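Local coordinates for protein probable amidase (Thermus thermophilus, PDB 2DC0) that is of unproven function but probably an enzyme of the amidase family, with helices packed around a large mixed beta sheet, at residues G63-G67 with L68-V72; A85-K88 with A89-P93; E262-A266 with L267-V271; E306-S309 with P310-E314. All coordinates share one frame; numbering follows the deposited sequence.

Contact 1 (G63-G67 with L68-V72); sequences GPLHG and LPLTV
Chi1 values of -61° in Leu65 and -58° in Leu68 turn each CG away from its own carbonyl carbon and beside its backbone N, with CD1 anti to CA in both. The two side chains cross at about a right angle, Leu65 CD2 meeting Leu68 CD1 at 4.0 Å. The other branch of Leu65 reaches further along the chain, where its CD1 lies 4.4 Å from Leu70 CD2. Beneath these methyls the backbone folds back on itself: Leu68 N donates to Leu65 O over 3.0 Å, nearly straight at 165°, although the N-H approaches from a position tilted off the carbonyl plane. Leu68 CB also sits 3.4 Å from Leu65 O, partly covering the carbonyl. Gly67, at positive phi, makes the corner; its O is buried without a partner in the model. Helix 3-11 covers Leu68 through Leu3, Ala6 and Leu10, while Phe218 and Leu219 of helix 213-224 pack on Leu65. A type I turn, Gly63 to His66, thus overlaps a type II turn, Leu65 to Leu68, with glycine in its third position, and the pair leads into strand 69-73 of the central mixed sheet.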
ATOM      1  N   GLY A  63       4.668 -32.367 -14.993  1.00 27.80           N
ATOM      2  CA  GLY A  63       5.278 -31.161 -14.467  1.00 27.06           C
ATOM      3  C   GLY A  63       6.094 -31.429 -13.215  1.00 25.64           C
ATOM      4  O   GLY A  63       6.338 -32.584 -12.876  1.00 26.56           O
ATOM      5  N   PRO A  64       6.523 -30.379 -12.499  1.00 24.25           N
ATOM      6  CA  PRO A  64       7.323 -30.523 -11.278  1.00 22.61           C
ATOM      7  C   PRO A  64       6.624 -31.181 -10.093  1.00 21.06           C
ATOM      8  O   PRO A  64       7.285 -31.664  -9.178  1.00 23.16           O
ATOM      9  CB  PRO A  64       7.756 -29.088 -10.980  1.00 24.33           C
ATOM     10  CG  PRO A  64       6.600 -28.280 -11.504  1.00 25.53           C
ATOM     11  CD  PRO A  64       6.311 -28.956 -12.825  1.00 23.86           C
ATOM     12  N   LEU A  65       5.296 -31.210 -10.111  1.00 20.49           N
ATOM     13  CA  LEU A  65       4.536 -31.814  -9.020  1.00 19.57           C
ATOM     14  C   LEU A  65       3.942 -33.166  -9.409  1.00 20.23           C
ATOM     15  O   LEU A  65       3.130 -33.724  -8.674  1.00 19.86           O
ATOM     16  CB  LEU A  65       3.405 -30.876  -8.590  1.00 17.51           C
ATOM     17  CG  LEU A  65       3.845 -29.504  -8.063  1.00 19.10           C
ATOM     18  CD1 LEU A  65       2.626 -28.694  -7.641  1.00 17.33           C
ATOM     19  CD2 LEU A  65       4.793 -29.699  -6.884  1.00 18.37           C
ATOM     20  N   HIS A  66       4.352 -33.690 -10.560  1.00 20.37           N
ATOM     21  CA  HIS A  66       3.830 -34.964 -11.056  1.00 20.51           C
ATOM     22  C   HIS A  66       3.765 -36.100 -10.028  1.00 20.00           C
ATOM     23  O   HIS A  66       4.783 -36.543  -9.508  1.00 19.56           O
ATOM     24  CB  HIS A  66       4.650 -35.425 -12.268  1.00 21.86           C
ATOM     25  CG  HIS A  66       4.077 -36.620 -12.968  1.00 23.42           C
ATOM     26  ND1 HIS A  66       4.017 -37.868 -12.383  1.00 23.71           N
ATOM     27  CD2 HIS A  66       3.530 -36.756 -14.199  1.00 21.73           C
ATOM     28  CE1 HIS A  66       3.458 -38.720 -13.223  1.00 21.81           C
ATOM     29  NE2 HIS A  66       3.153 -38.070 -14.333  1.00 24.61           N
ATOM     30  N   GLY A  67       2.550 -36.558  -9.746  1.00 19.82           N
ATOM     31  CA  GLY A  67       2.362 -37.656  -8.816  1.00 21.50           C
ATOM     32  C   GLY A  67       2.402 -37.351  -7.329  1.00 21.84           C
ATOM     33  O   GLY A  67       2.263 -38.264  -6.515  1.00 21.40           O
ATOM     34  N   LEU A  68       2.590 -36.086  -6.962  1.00 20.31           N
ATOM     35  CA  LEU A  68       2.645 -35.712  -5.547  1.00 20.04           C
ATOM     36  C   LEU A  68       1.252 -35.399  -4.998  1.00 18.29           C
ATOM     37  O   LEU A  68       0.543 -34.541  -5.528  1.00 17.50           O
ATOM     38  CB  LEU A  68       3.570 -34.503  -5.357  1.00 19.20           C
ATOM     39  CG  LEU A  68       5.009 -34.701  -5.852  1.00 18.66           C
ATOM     40  CD1 LEU A  68       5.808 -33.418  -5.694  1.00 17.11           C
ATOM     41  CD2 LEU A  68       5.656 -35.838  -5.084  1.00 17.26           C
ATOM     42  N   PRO A  69       0.846 -36.092  -3.919  1.00 19.32           N
ATOM     43  CA  PRO A  69      -0.461 -35.904  -3.283  1.00 18.18           C
ATOM     44  C   PRO A  69      -0.526 -34.628  -2.449  1.00 18.90           C
ATOM     45  O   PRO A  69       0.290 -34.426  -1.549  1.00 18.50           O
ATOM     46  CB  PRO A  69      -0.608 -37.165  -2.438  1.00 18.71           C
ATOM     47  CG  PRO A  69       0.793 -37.389  -1.968  1.00 21.28           C
ATOM     48  CD  PRO A  69       1.624 -37.133  -3.216  1.00 20.43           C
ATOM     49  N   LEU A  70      -1.495 -33.772  -2.771  1.00 16.09           N
ATOM     50  CA  LEU A  70      -1.705 -32.503  -2.069  1.00 17.78           C
ATOM     51  C   LEU A  70      -3.188 -32.334  -1.771  1.00 16.43           C
ATOM     52  O   LEU A  70      -4.024 -32.947  -2.429  1.00 17.62           O
ATOM     53  CB  LEU A  70      -1.262 -31.310  -2.931  1.00 18.19           C
ATOM     54  CG  LEU A  70       0.218 -30.939  -3.075  1.00 20.17           C
ATOM     55  CD1 LEU A  70       0.995 -32.094  -3.668  1.00 22.35           C
ATOM     56  CD2 LEU A  70       0.336 -29.707  -3.971  1.00 20.92           C
ATOM     57  N   THR A  71      -3.508 -31.502  -0.784  1.00 15.04           N
ATOM     58  CA  THR A  71      -4.897 -31.224  -0.430  1.00 14.94           C
ATOM     59  C   THR A  71      -5.162 -29.743  -0.710  1.00 16.37           C
ATOM     60  O   THR A  71      -4.219 -28.961  -0.875  1.00 16.42           O
ATOM     61  CB  THR A  71      -5.176 -31.533   1.063  1.00 15.10           C
ATOM     62  OG1 THR A  71      -4.294 -30.762   1.883  1.00 16.08           O
ATOM     63  CG2 THR A  71      -4.955 -33.019   1.357  1.00 16.66           C
ATOM     64  N   VAL A  72      -6.437 -29.361  -0.758  1.00 15.84           N
ATOM     65  CA  VAL A  72      -6.833 -27.981  -1.053  1.00 16.44           C
ATOM     66  C   VAL A  72      -7.936 -27.481  -0.126  1.00 16.27           C
ATOM     67  O   VAL A  72      -8.961 -28.147   0.029  1.00 16.18           O
ATOM     68  CB  VAL A  72      -7.361 -27.861  -2.509  1.00 16.29           C
ATOM     69  CG1 VAL A  72      -7.813 -26.433  -2.791  1.00 15.31           C
ATOM     70  CG2 VAL A  72      -6.276 -28.286  -3.496  1.00 15.68           C
TER

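Contact 2 (A85-K88 with A89-P93); sequences AGTK and APLPP
The flat group used here is the peptide joining Lys88 to Ala89, whose N-H points at the hydroxyl of Thr87: Ala89 N donates to Thr87 OG1 over 3.1 Å, almost straight at 170°. Neither segment contains an aromatic ring; the ring of Phe308, from a distant part of the chain, packs against Thr87 and Ala89 instead, and the puckered ring of Pro90 is directed away from residues 85-88. With OG1 anti to the Thr87 backbone N (chi1 -174°), the hydroxyl reaches forward to the second residue along, which makes this an ST turn. This buried hydroxyl thus has the Ala89 N-H and Glu119 OE2 as partners, with a weak bond to Gly307 O besides. The methyl branch faces Leu91: Thr87 CG2 is 3.7 Å from Leu91 CD2, the two side chains running antiparallel alongside each other. Leu91 CD1 touches Ala85 CB at 3.8 Å, so both ends of the leucine fork close against residues 85-87, bridging the mouth of the bend. All of this belongs to the long loop between strand 69-73 and helix 99-106. Ala85 is held by backbone bonds to Asp74, just after strand 69-73, and to Ile120, in the loop after strand 110-115, and the bend faces the segment that leads into helix 310-321.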
ATOM      1  N   ALA A  85     -17.096 -24.551   1.525  1.00 19.98           N
ATOM      2  CA  ALA A  85     -16.579 -23.437   2.327  1.00 19.31           C
ATOM      3  C   ALA A  85     -16.933 -23.515   3.812  1.00 18.72           C
ATOM      4  O   ALA A  85     -17.065 -22.483   4.484  1.00 17.48           O
ATOM      5  CB  ALA A  85     -17.075 -22.109   1.745  1.00 19.32           C
ATOM      6  N   GLY A  86     -17.084 -24.739   4.311  1.00 15.90           N
ATOM      7  CA  GLY A  86     -17.396 -24.951   5.711  1.00 18.42           C
ATOM      8  C   GLY A  86     -18.702 -24.342   6.183  1.00 19.96           C
ATOM      9  O   GLY A  86     -18.872 -24.079   7.377  1.00 21.42           O
ATOM     10  N   THR A  87     -19.636 -24.126   5.263  1.00 21.32           N
ATOM     11  CA  THR A  87     -20.916 -23.524   5.622  1.00 21.89           C
ATOM     12  C   THR A  87     -22.102 -24.299   5.060  1.00 22.74           C
ATOM     13  O   THR A  87     -21.937 -25.180   4.223  1.00 23.01           O
ATOM     14  CB  THR A  87     -20.998 -22.070   5.100  1.00 22.47           C
ATOM     15  OG1 THR A  87     -22.197 -21.451   5.580  1.00 22.77           O
ATOM     16  CG2 THR A  87     -21.007 -22.053   3.573  1.00 21.68           C
ATOM     17  N   LYS A  88     -23.299 -23.967   5.534  1.00 24.88           N
ATOM     18  CA  LYS A  88     -24.522 -24.601   5.052  1.00 26.69           C
ATOM     19  C   LYS A  88     -25.296 -23.606   4.192  1.00 26.90           C
ATOM     20  O   LYS A  88     -26.282 -23.958   3.550  1.00 26.74           O
ATOM     21  CB  LYS A  88     -25.392 -25.059   6.227  1.00 29.36           C
ATOM     22  CG  LYS A  88     -25.105 -26.480   6.690  1.00 33.17           C
ATOM     23  CD  LYS A  88     -25.577 -27.493   5.650  1.00 37.85           C
ATOM     24  CE  LYS A  88     -25.062 -28.903   5.939  1.00 40.45           C
ATOM     25  NZ  LYS A  88     -23.597 -29.042   5.658  1.00 43.36           N
ATOM     26  N   ALA A  89     -24.838 -22.359   4.181  1.00 26.21           N
ATOM     27  CA  ALA A  89     -25.493 -21.320   3.401  1.00 25.75           C
ATOM     28  C   ALA A  89     -25.114 -21.400   1.930  1.00 26.59           C
ATOM     29  O   ALA A  89     -24.080 -21.964   1.568  1.00 28.15           O
ATOM     30  CB  ALA A  89     -25.120 -19.948   3.952  1.00 25.22           C
ATOM     31  N   PRO A  90     -25.957 -20.844   1.053  1.00 26.59           N
ATOM     32  CA  PRO A  90     -25.637 -20.881  -0.374  1.00 26.53           C
ATOM     33  C   PRO A  90     -24.427 -19.986  -0.644  1.00 26.16           C
ATOM     34  O   PRO A  90     -24.211 -18.993   0.055  1.00 25.63           O
ATOM     35  CB  PRO A  90     -26.916 -20.354  -1.028  1.00 26.56           C
ATOM     36  CG  PRO A  90     -27.457 -19.412   0.011  1.00 28.64           C
ATOM     37  CD  PRO A  90     -27.263 -20.204   1.286  1.00 26.81           C
ATOM     38  N   LEU A  91     -23.631 -20.341  -1.646  1.00 24.83           N
ATOM     39  CA  LEU A  91     -22.449 -19.555  -1.981  1.00 26.03           C
ATOM     40  C   LEU A  91     -22.611 -18.844  -3.322  1.00 26.63           C
ATOM     41  O   LEU A  91     -23.407 -19.263  -4.167  1.00 26.08           O
ATOM     42  CB  LEU A  91     -21.216 -20.468  -2.041  1.00 25.06           C
ATOM     43  CG  LEU A  91     -20.873 -21.231  -0.755  1.00 26.10           C
ATOM     44  CD1 LEU A  91     -19.700 -22.163  -1.008  1.00 26.34           C
ATOM     45  CD2 LEU A  91     -20.550 -20.242   0.359  1.00 25.32           C
ATOM     46  N   PRO A  92     -21.864 -17.748  -3.531  1.00 26.17           N
ATOM     47  CA  PRO A  92     -21.958 -17.018  -4.799  1.00 26.95           C
ATOM     48  C   PRO A  92     -21.478 -17.960  -5.896  1.00 27.17           C
ATOM     49  O   PRO A  92     -20.852 -18.975  -5.608  1.00 25.60           O
ATOM     50  CB  PRO A  92     -20.999 -15.845  -4.601  1.00 26.77           C
ATOM     51  CG  PRO A  92     -21.019 -15.631  -3.121  1.00 27.58           C
ATOM     52  CD  PRO A  92     -20.985 -17.043  -2.585  1.00 25.96           C
ATOM     53  N   PRO A  93     -21.754 -17.629  -7.165  1.00 28.23           N
ATOM     54  CA  PRO A  93     -21.331 -18.475  -8.284  1.00 28.74           C
ATOM     55  C   PRO A  93     -19.810 -18.581  -8.403  1.00 28.22           C
ATOM     56  O   PRO A  93     -19.093 -17.583  -8.326  1.00 27.20           O
ATOM     57  CB  PRO A  93     -21.963 -17.785  -9.492  1.00 30.07           C
ATOM     58  CG  PRO A  93     -21.957 -16.346  -9.084  1.00 31.65           C
ATOM     59  CD  PRO A  93     -22.419 -16.408  -7.653  1.00 29.41           C
TER

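Contact 3 (E262-A266 with L267-V271); sequences EDLPA and LRAEV
Leu264 forms the tight side of this contact, pressed against Val271 and Ala269, whereas Pro265, Ala266 and Arg268 lie on the solvent side. Leu264 CD1 meets Val271 CG2 at 3.6 Å, the two side chains crossing at about a right angle, and its CB stands 4.2 Å from Ala269 CB. Chi1 of -179° puts the valine's CG1 anti to the backbone N and CG2, the methyl that touches Leu264, anti to the carbonyl carbon. Leu267 adds a looser touch, its CD1 lying 4.2 Å from Leu264 CD2. From strand 237-240 Phe238 packs on Leu264, and Trp428 of helix 419-430 covers Leu267 and Ala269. Beside this apolar side, N-H groups of 267-269 bond back to carbonyls of 263-265. Ala269 N donates to Leu264 O at 3.0 Å, and Arg268 N reaches Pro265 O, also at 3.0 Å, from well above that carbonyl's plane. Leu267 N makes only weak bonds, to Asp263 O and Leu264 O. On the open side the guanidinium of Arg268 folds back and brings NH1 to 2.8 Å from Ala266 O, which lies at its edge near the plane but is too poorly angled for a hydrogen bond. The nested bonds and positive phi of Arg268 (69°) make a Schellman motif, with the apolar contact of Leu264 and Ala269 that usually accompanies it, turning the chain from helix 251-263 toward strand 270-273.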
ATOM      1  N   GLU A 262      18.280 -13.690  22.134  1.00 21.95           N
ATOM      2  CA  GLU A 262      19.545 -13.822  22.850  1.00 25.14           C
ATOM      3  C   GLU A 262      20.551 -14.694  22.099  1.00 24.60           C
ATOM      4  O   GLU A 262      21.755 -14.471  22.195  1.00 25.20           O
ATOM      5  CB  GLU A 262      19.306 -14.418  24.243  1.00 26.88           C
ATOM      6  CG  GLU A 262      18.643 -13.475  25.245  1.00 34.66           C
ATOM      7  CD  GLU A 262      19.588 -12.403  25.758  1.00 37.93           C
ATOM      8  OE1 GLU A 262      20.661 -12.764  26.284  1.00 40.87           O
ATOM      9  OE2 GLU A 262      19.260 -11.203  25.641  1.00 40.23           O
ATOM     10  N   ASP A 263      20.064 -15.685  21.356  1.00 23.74           N
ATOM     11  CA  ASP A 263      20.951 -16.575  20.611  1.00 23.71           C
ATOM     12  C   ASP A 263      21.373 -16.088  19.225  1.00 22.88           C
ATOM     13  O   ASP A 263      22.445 -16.461  18.743  1.00 22.61           O
ATOM     14  CB  ASP A 263      20.328 -17.971  20.470  1.00 25.10           C
ATOM     15  CG  ASP A 263      20.329 -18.758  21.778  1.00 27.22           C
ATOM     16  OD1 ASP A 263      21.296 -18.628  22.557  1.00 30.24           O
ATOM     17  OD2 ASP A 263      19.373 -19.526  22.012  1.00 28.25           O
ATOM     18  N   LEU A 264      20.546 -15.266  18.579  1.00 20.32           N
ATOM     19  CA  LEU A 264      20.861 -14.782  17.230  1.00 19.86           C
ATOM     20  C   LEU A 264      22.262 -14.201  17.048  1.00 19.59           C
ATOM     21  O   LEU A 264      22.912 -14.460  16.040  1.00 19.18           O
ATOM     22  CB  LEU A 264      19.798 -13.779  16.760  1.00 18.63           C
ATOM     23  CG  LEU A 264      18.466 -14.433  16.363  1.00 18.28           C
ATOM     24  CD1 LEU A 264      17.448 -13.367  15.963  1.00 17.67           C
ATOM     25  CD2 LEU A 264      18.709 -15.392  15.188  1.00 17.13           C
ATOM     26  N   PRO A 265      22.749 -13.411  18.022  1.00 20.47           N
ATOM     27  CA  PRO A 265      24.095 -12.840  17.883  1.00 21.72           C
ATOM     28  C   PRO A 265      25.155 -13.936  17.760  1.00 21.50           C
ATOM     29  O   PRO A 265      26.064 -13.840  16.941  1.00 22.27           O
ATOM     30  CB  PRO A 265      24.254 -12.011  19.162  1.00 22.78           C
ATOM     31  CG  PRO A 265      22.840 -11.569  19.437  1.00 21.82           C
ATOM     32  CD  PRO A 265      22.061 -12.844  19.196  1.00 21.45           C
ATOM     33  N   ALA A 266      25.029 -14.985  18.566  1.00 19.79           N
ATOM     34  CA  ALA A 266      25.987 -16.085  18.506  1.00 21.72           C
ATOM     35  C   ALA A 266      25.862 -16.828  17.176  1.00 21.48           C
ATOM     36  O   ALA A 266      26.798 -17.497  16.735  1.00 21.14           O
ATOM     37  CB  ALA A 266      25.760 -17.052  19.669  1.00 22.46           C
ATOM     38  N   LEU A 267      24.703 -16.703  16.535  1.00 21.94           N
ATOM     39  CA  LEU A 267      24.462 -17.357  15.251  1.00 23.52           C
ATOM     40  C   LEU A 267      24.930 -16.473  14.098  1.00 24.69           C
ATOM     41  O   LEU A 267      24.652 -16.751  12.935  1.00 25.19           O
ATOM     42  CB  LEU A 267      22.975 -17.683  15.095  1.00 22.52           C
ATOM     43  CG  LEU A 267      22.447 -18.790  16.015  1.00 24.21           C
ATOM     44  CD1 LEU A 267      20.931 -18.870  15.921  1.00 23.04           C
ATOM     45  CD2 LEU A 267      23.075 -20.122  15.622  1.00 22.98           C
ATOM     46  N   ARG A 268      25.641 -15.402  14.438  1.00 26.41           N
ATOM     47  CA  ARG A 268      26.174 -14.478  13.446  1.00 26.93           C
ATOM     48  C   ARG A 268      25.075 -13.677  12.745  1.00 26.43           C
ATOM     49  O   ARG A 268      25.096 -13.494  11.527  1.00 26.09           O
ATOM     50  CB  ARG A 268      27.011 -15.246  12.420  1.00 30.22           C
ATOM     51  CG  ARG A 268      28.145 -16.066  13.034  1.00 34.07           C
ATOM     52  CD  ARG A 268      29.249 -15.180  13.588  1.00 38.61           C
ATOM     53  NE  ARG A 268      30.371 -15.964  14.110  1.00 42.80           N
ATOM     54  CZ  ARG A 268      30.367 -16.607  15.276  1.00 42.87           C
ATOM     55  NH1 ARG A 268      29.299 -16.561  16.060  1.00 44.02           N
ATOM     56  NH2 ARG A 268      31.432 -17.302  15.655  1.00 43.43           N
ATOM     57  N   ALA A 269      24.108 -13.216  13.529  1.00 24.95           N
ATOM     58  CA  ALA A 269      23.009 -12.399  13.030  1.00 24.33           C
ATOM     59  C   ALA A 269      22.933 -11.182  13.941  1.00 23.63           C
ATOM     60  O   ALA A 269      23.529 -11.176  15.017  1.00 22.17           O
ATOM     61  CB  ALA A 269      21.692 -13.181  13.082  1.00 21.90           C
ATOM     62  N   GLU A 270      22.208 -10.151  13.518  1.00 24.38           N
ATOM     63  CA  GLU A 270      22.066  -8.952  14.340  1.00 23.47           C
ATOM     64  C   GLU A 270      20.593  -8.711  14.645  1.00 21.49           C
ATOM     65  O   GLU A 270      19.721  -9.001  13.823  1.00 17.67           O
ATOM     66  CB  GLU A 270      22.634  -7.726  13.626  1.00 27.70           C
ATOM     67  CG  GLU A 270      22.970  -6.585  14.583  1.00 34.78           C
ATOM     68  CD  GLU A 270      23.066  -5.237  13.893  1.00 37.67           C
ATOM     69  OE1 GLU A 270      23.655  -5.168  12.795  1.00 39.30           O
ATOM     70  OE2 GLU A 270      22.557  -4.242  14.458  1.00 40.52           O
ATOM     71  N   VAL A 271      20.324  -8.184  15.833  1.00 18.60           N
ATOM     72  CA  VAL A 271      18.962  -7.902  16.258  1.00 20.31           C
ATOM     73  C   VAL A 271      18.818  -6.425  16.607  1.00 21.79           C
ATOM     74  O   VAL A 271      19.525  -5.919  17.480  1.00 23.42           O
ATOM     75  CB  VAL A 271      18.587  -8.729  17.503  1.00 20.89           C
ATOM     76  CG1 VAL A 271      17.157  -8.427  17.918  1.00 20.25           C
ATOM     77  CG2 VAL A 271      18.761 -10.217  17.208  1.00 21.90           C
TER

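Contact 4 (E306-S309 with P310-E314); sequences EGFS and PQVRE
Backbone and capping bonds come first: Ser309 receives N-H groups from the first turn of helix 310-321 through both of its oxygens. Arg313 N donates to Ser309 O at 2.8 Å, nearly along the C=O axis and with a fairly straight N-H (162°). Val312 N reaches Ser309 OG at 3.5 Å, a weak capping bond. The hydroxyl is placed for it by chi1 of 61°, which sets OG between the serine's backbone N and carbonyl carbon. The main partner of that hydroxyl lies elsewhere, in Glu119 OE1. Among the apolar contacts, Phe308 CD1 lies 3.9 Å from Val312 CG1, the methyl approaching the ring obliquely while the side chains cross at about a right angle. Phe308 CB and Arg313 CB stand 4.2 Å apart, and Ala300 and Leu301 of helix 298-303 also touch the Phe308 side chain. As for charge, Arg313 NH1 bonds weakly to Pro305 O and lies 4.0 Å from Glu306 CA. Ser309 is thus the N-cap, with Pro310 following where an N-H is not needed, and its hydroxyl links the helix start to Glu119. The partial positive charge expected at a helix N terminus would probably attract that carboxylate.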
ATOM      1  N   GLU A 306     -29.838 -18.698   8.386  1.00 33.86           N
ATOM      2  CA  GLU A 306     -29.683 -19.870   9.239  1.00 33.65           C
ATOM      3  C   GLU A 306     -28.610 -20.823   8.716  1.00 32.25           C
ATOM      4  O   GLU A 306     -28.238 -21.783   9.391  1.00 31.15           O
ATOM      5  CB  GLU A 306     -31.015 -20.616   9.374  1.00 35.77           C
ATOM      6  CG  GLU A 306     -31.545 -21.264   8.094  1.00 38.64           C
ATOM      7  CD  GLU A 306     -32.010 -20.255   7.057  1.00 39.94           C
ATOM      8  OE1 GLU A 306     -32.634 -19.241   7.440  1.00 40.93           O
ATOM      9  OE2 GLU A 306     -31.771 -20.486   5.853  1.00 43.99           O
ATOM     10  N   GLY A 307     -28.121 -20.553   7.510  1.00 30.53           N
ATOM     11  CA  GLY A 307     -27.091 -21.391   6.931  1.00 29.04           C
ATOM     12  C   GLY A 307     -25.730 -21.056   7.511  1.00 28.29           C
ATOM     13  O   GLY A 307     -24.774 -21.810   7.335  1.00 27.24           O
ATOM     14  N   PHE A 308     -25.646 -19.917   8.197  1.00 26.78           N
ATOM     15  CA  PHE A 308     -24.407 -19.463   8.822  1.00 26.83           C
ATOM     16  C   PHE A 308     -24.474 -19.736  10.321  1.00 26.55           C
ATOM     17  O   PHE A 308     -25.545 -19.660  10.921  1.00 28.06           O
ATOM     18  CB  PHE A 308     -24.211 -17.953   8.615  1.00 25.20           C
ATOM     19  CG  PHE A 308     -23.976 -17.548   7.185  1.00 24.10           C
ATOM     20  CD1 PHE A 308     -22.793 -17.885   6.535  1.00 23.44           C
ATOM     21  CD2 PHE A 308     -24.935 -16.811   6.493  1.00 23.84           C
ATOM     22  CE1 PHE A 308     -22.568 -17.493   5.216  1.00 23.74           C
ATOM     23  CE2 PHE A 308     -24.722 -16.415   5.174  1.00 23.12           C
ATOM     24  CZ  PHE A 308     -23.535 -16.757   4.533  1.00 22.81           C
ATOM     25  N   SER A 309     -23.333 -20.050  10.927  1.00 26.25           N
ATOM     26  CA  SER A 309     -23.289 -20.300  12.369  1.00 26.31           C
ATOM     27  C   SER A 309     -23.481 -18.960  13.081  1.00 26.19           C
ATOM     28  O   SER A 309     -23.286 -17.900  12.479  1.00 25.61           O
ATOM     29  CB  SER A 309     -21.937 -20.899  12.759  1.00 26.50           C
ATOM     30  OG  SER A 309     -20.877 -19.999  12.451  1.00 27.78           O
ATOM     31  N   PRO A 310     -23.878 -18.983  14.365  1.00 26.77           N
ATOM     32  CA  PRO A 310     -24.082 -17.733  15.111  1.00 25.57           C
ATOM     33  C   PRO A 310     -22.877 -16.782  15.062  1.00 24.54           C
ATOM     34  O   PRO A 310     -23.031 -15.598  14.757  1.00 23.17           O
ATOM     35  CB  PRO A 310     -24.382 -18.223  16.524  1.00 26.00           C
ATOM     36  CG  PRO A 310     -25.118 -19.512  16.269  1.00 27.38           C
ATOM     37  CD  PRO A 310     -24.295 -20.152  15.164  1.00 26.64           C
ATOM     38  N   GLN A 311     -21.689 -17.307  15.359  1.00 22.00           N
ATOM     39  CA  GLN A 311     -20.449 -16.521  15.354  1.00 23.32           C
ATOM     40  C   GLN A 311     -20.247 -15.829  14.009  1.00 22.04           C
ATOM     41  O   GLN A 311     -20.061 -14.615  13.945  1.00 20.10           O
ATOM     42  CB  GLN A 311     -19.234 -17.423  15.629  1.00 26.73           C
ATOM     43  CG  GLN A 311     -17.901 -16.672  15.811  1.00 31.60           C
ATOM     44  CD  GLN A 311     -16.698 -17.419  15.216  1.00 37.13           C
ATOM     45  OE1 GLN A 311     -15.597 -17.432  15.798  1.00 39.49           O
ATOM     46  NE2 GLN A 311     -16.900 -18.031  14.045  1.00 34.05           N
ATOM     47  N   VAL A 312     -20.280 -16.609  12.934  1.00 20.08           N
ATOM     48  CA  VAL A 312     -20.098 -16.050  11.602  1.00 21.45           C
ATOM     49  C   VAL A 312     -21.209 -15.071  11.247  1.00 20.97           C
ATOM     50  O   VAL A 312     -20.951 -14.009  10.690  1.00 18.83           O
ATOM     51  CB  VAL A 312     -20.038 -17.163  10.533  1.00 21.78           C
ATOM     52  CG1 VAL A 312     -20.162 -16.561   9.136  1.00 20.70           C
ATOM     53  CG2 VAL A 312     -18.717 -17.913  10.651  1.00 22.48           C
ATOM     54  N   ARG A 313     -22.446 -15.430  11.576  1.00 21.43           N
ATOM     55  CA  ARG A 313     -23.579 -14.570  11.276  1.00 23.61           C
ATOM     56  C   ARG A 313     -23.433 -13.216  11.971  1.00 22.85           C
ATOM     57  O   ARG A 313     -23.720 -12.172  11.383  1.00 21.90           O
ATOM     58  CB  ARG A 313     -24.882 -15.246  11.710  1.00 26.11           C
ATOM     59  CG  ARG A 313     -26.129 -14.664  11.066  1.00 31.11           C
ATOM     60  CD  ARG A 313     -27.291 -15.627  11.224  1.00 34.47           C
ATOM     61  NE  ARG A 313     -27.649 -15.807  12.625  1.00 37.87           N
ATOM     62  CZ  ARG A 313     -28.052 -16.959  13.152  1.00 38.78           C
ATOM     63  NH1 ARG A 313     -28.140 -18.041  12.390  1.00 40.69           N
ATOM     64  NH2 ARG A 313     -28.377 -17.023  14.437  1.00 39.78           N
ATOM     65  N   GLU A 314     -22.981 -13.229  13.220  1.00 22.18           N
ATOM     66  CA  GLU A 314     -22.800 -11.984  13.955  1.00 22.47           C
ATOM     67  C   GLU A 314     -21.744 -11.099  13.286  1.00 22.56           C
ATOM     68  O   GLU A 314     -21.931  -9.882  13.160  1.00 22.46           O
ATOM     69  CB  GLU A 314     -22.397 -12.276  15.405  1.00 25.14           C
ATOM     70  CG  GLU A 314     -21.938 -11.047  16.180  1.00 31.21           C
ATOM     71  CD  GLU A 314     -21.617 -11.360  17.630  1.00 34.61           C
ATOM     72  OE1 GLU A 314     -21.044 -12.439  17.892  1.00 35.82           O
ATOM     73  OE2 GLU A 314     -21.927 -10.521  18.503  1.00 38.77           O
TER

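Following the chain from its N terminus, contact 1 closes a pair of turns entering strand 69-73, contact 2 a bend in the loop that follows that strand, contact 3 the turn from helix 251-263 to strand 270-273, and contact 4 the start of helix 310-321. They run in series; none nests within or crosses another. Contacts 2 and 4, with centres about 12 Å apart, touch: Lys88 N probably bonds to Gly307 O, and Glu119 binds both Thr87 and Ser309, tying the two loops together. Contacts 1 and 3 reach the same mixed sheet, but their centres lie about 37 Å apart, and contact 3 involves one of its two outermost strands, 270-273.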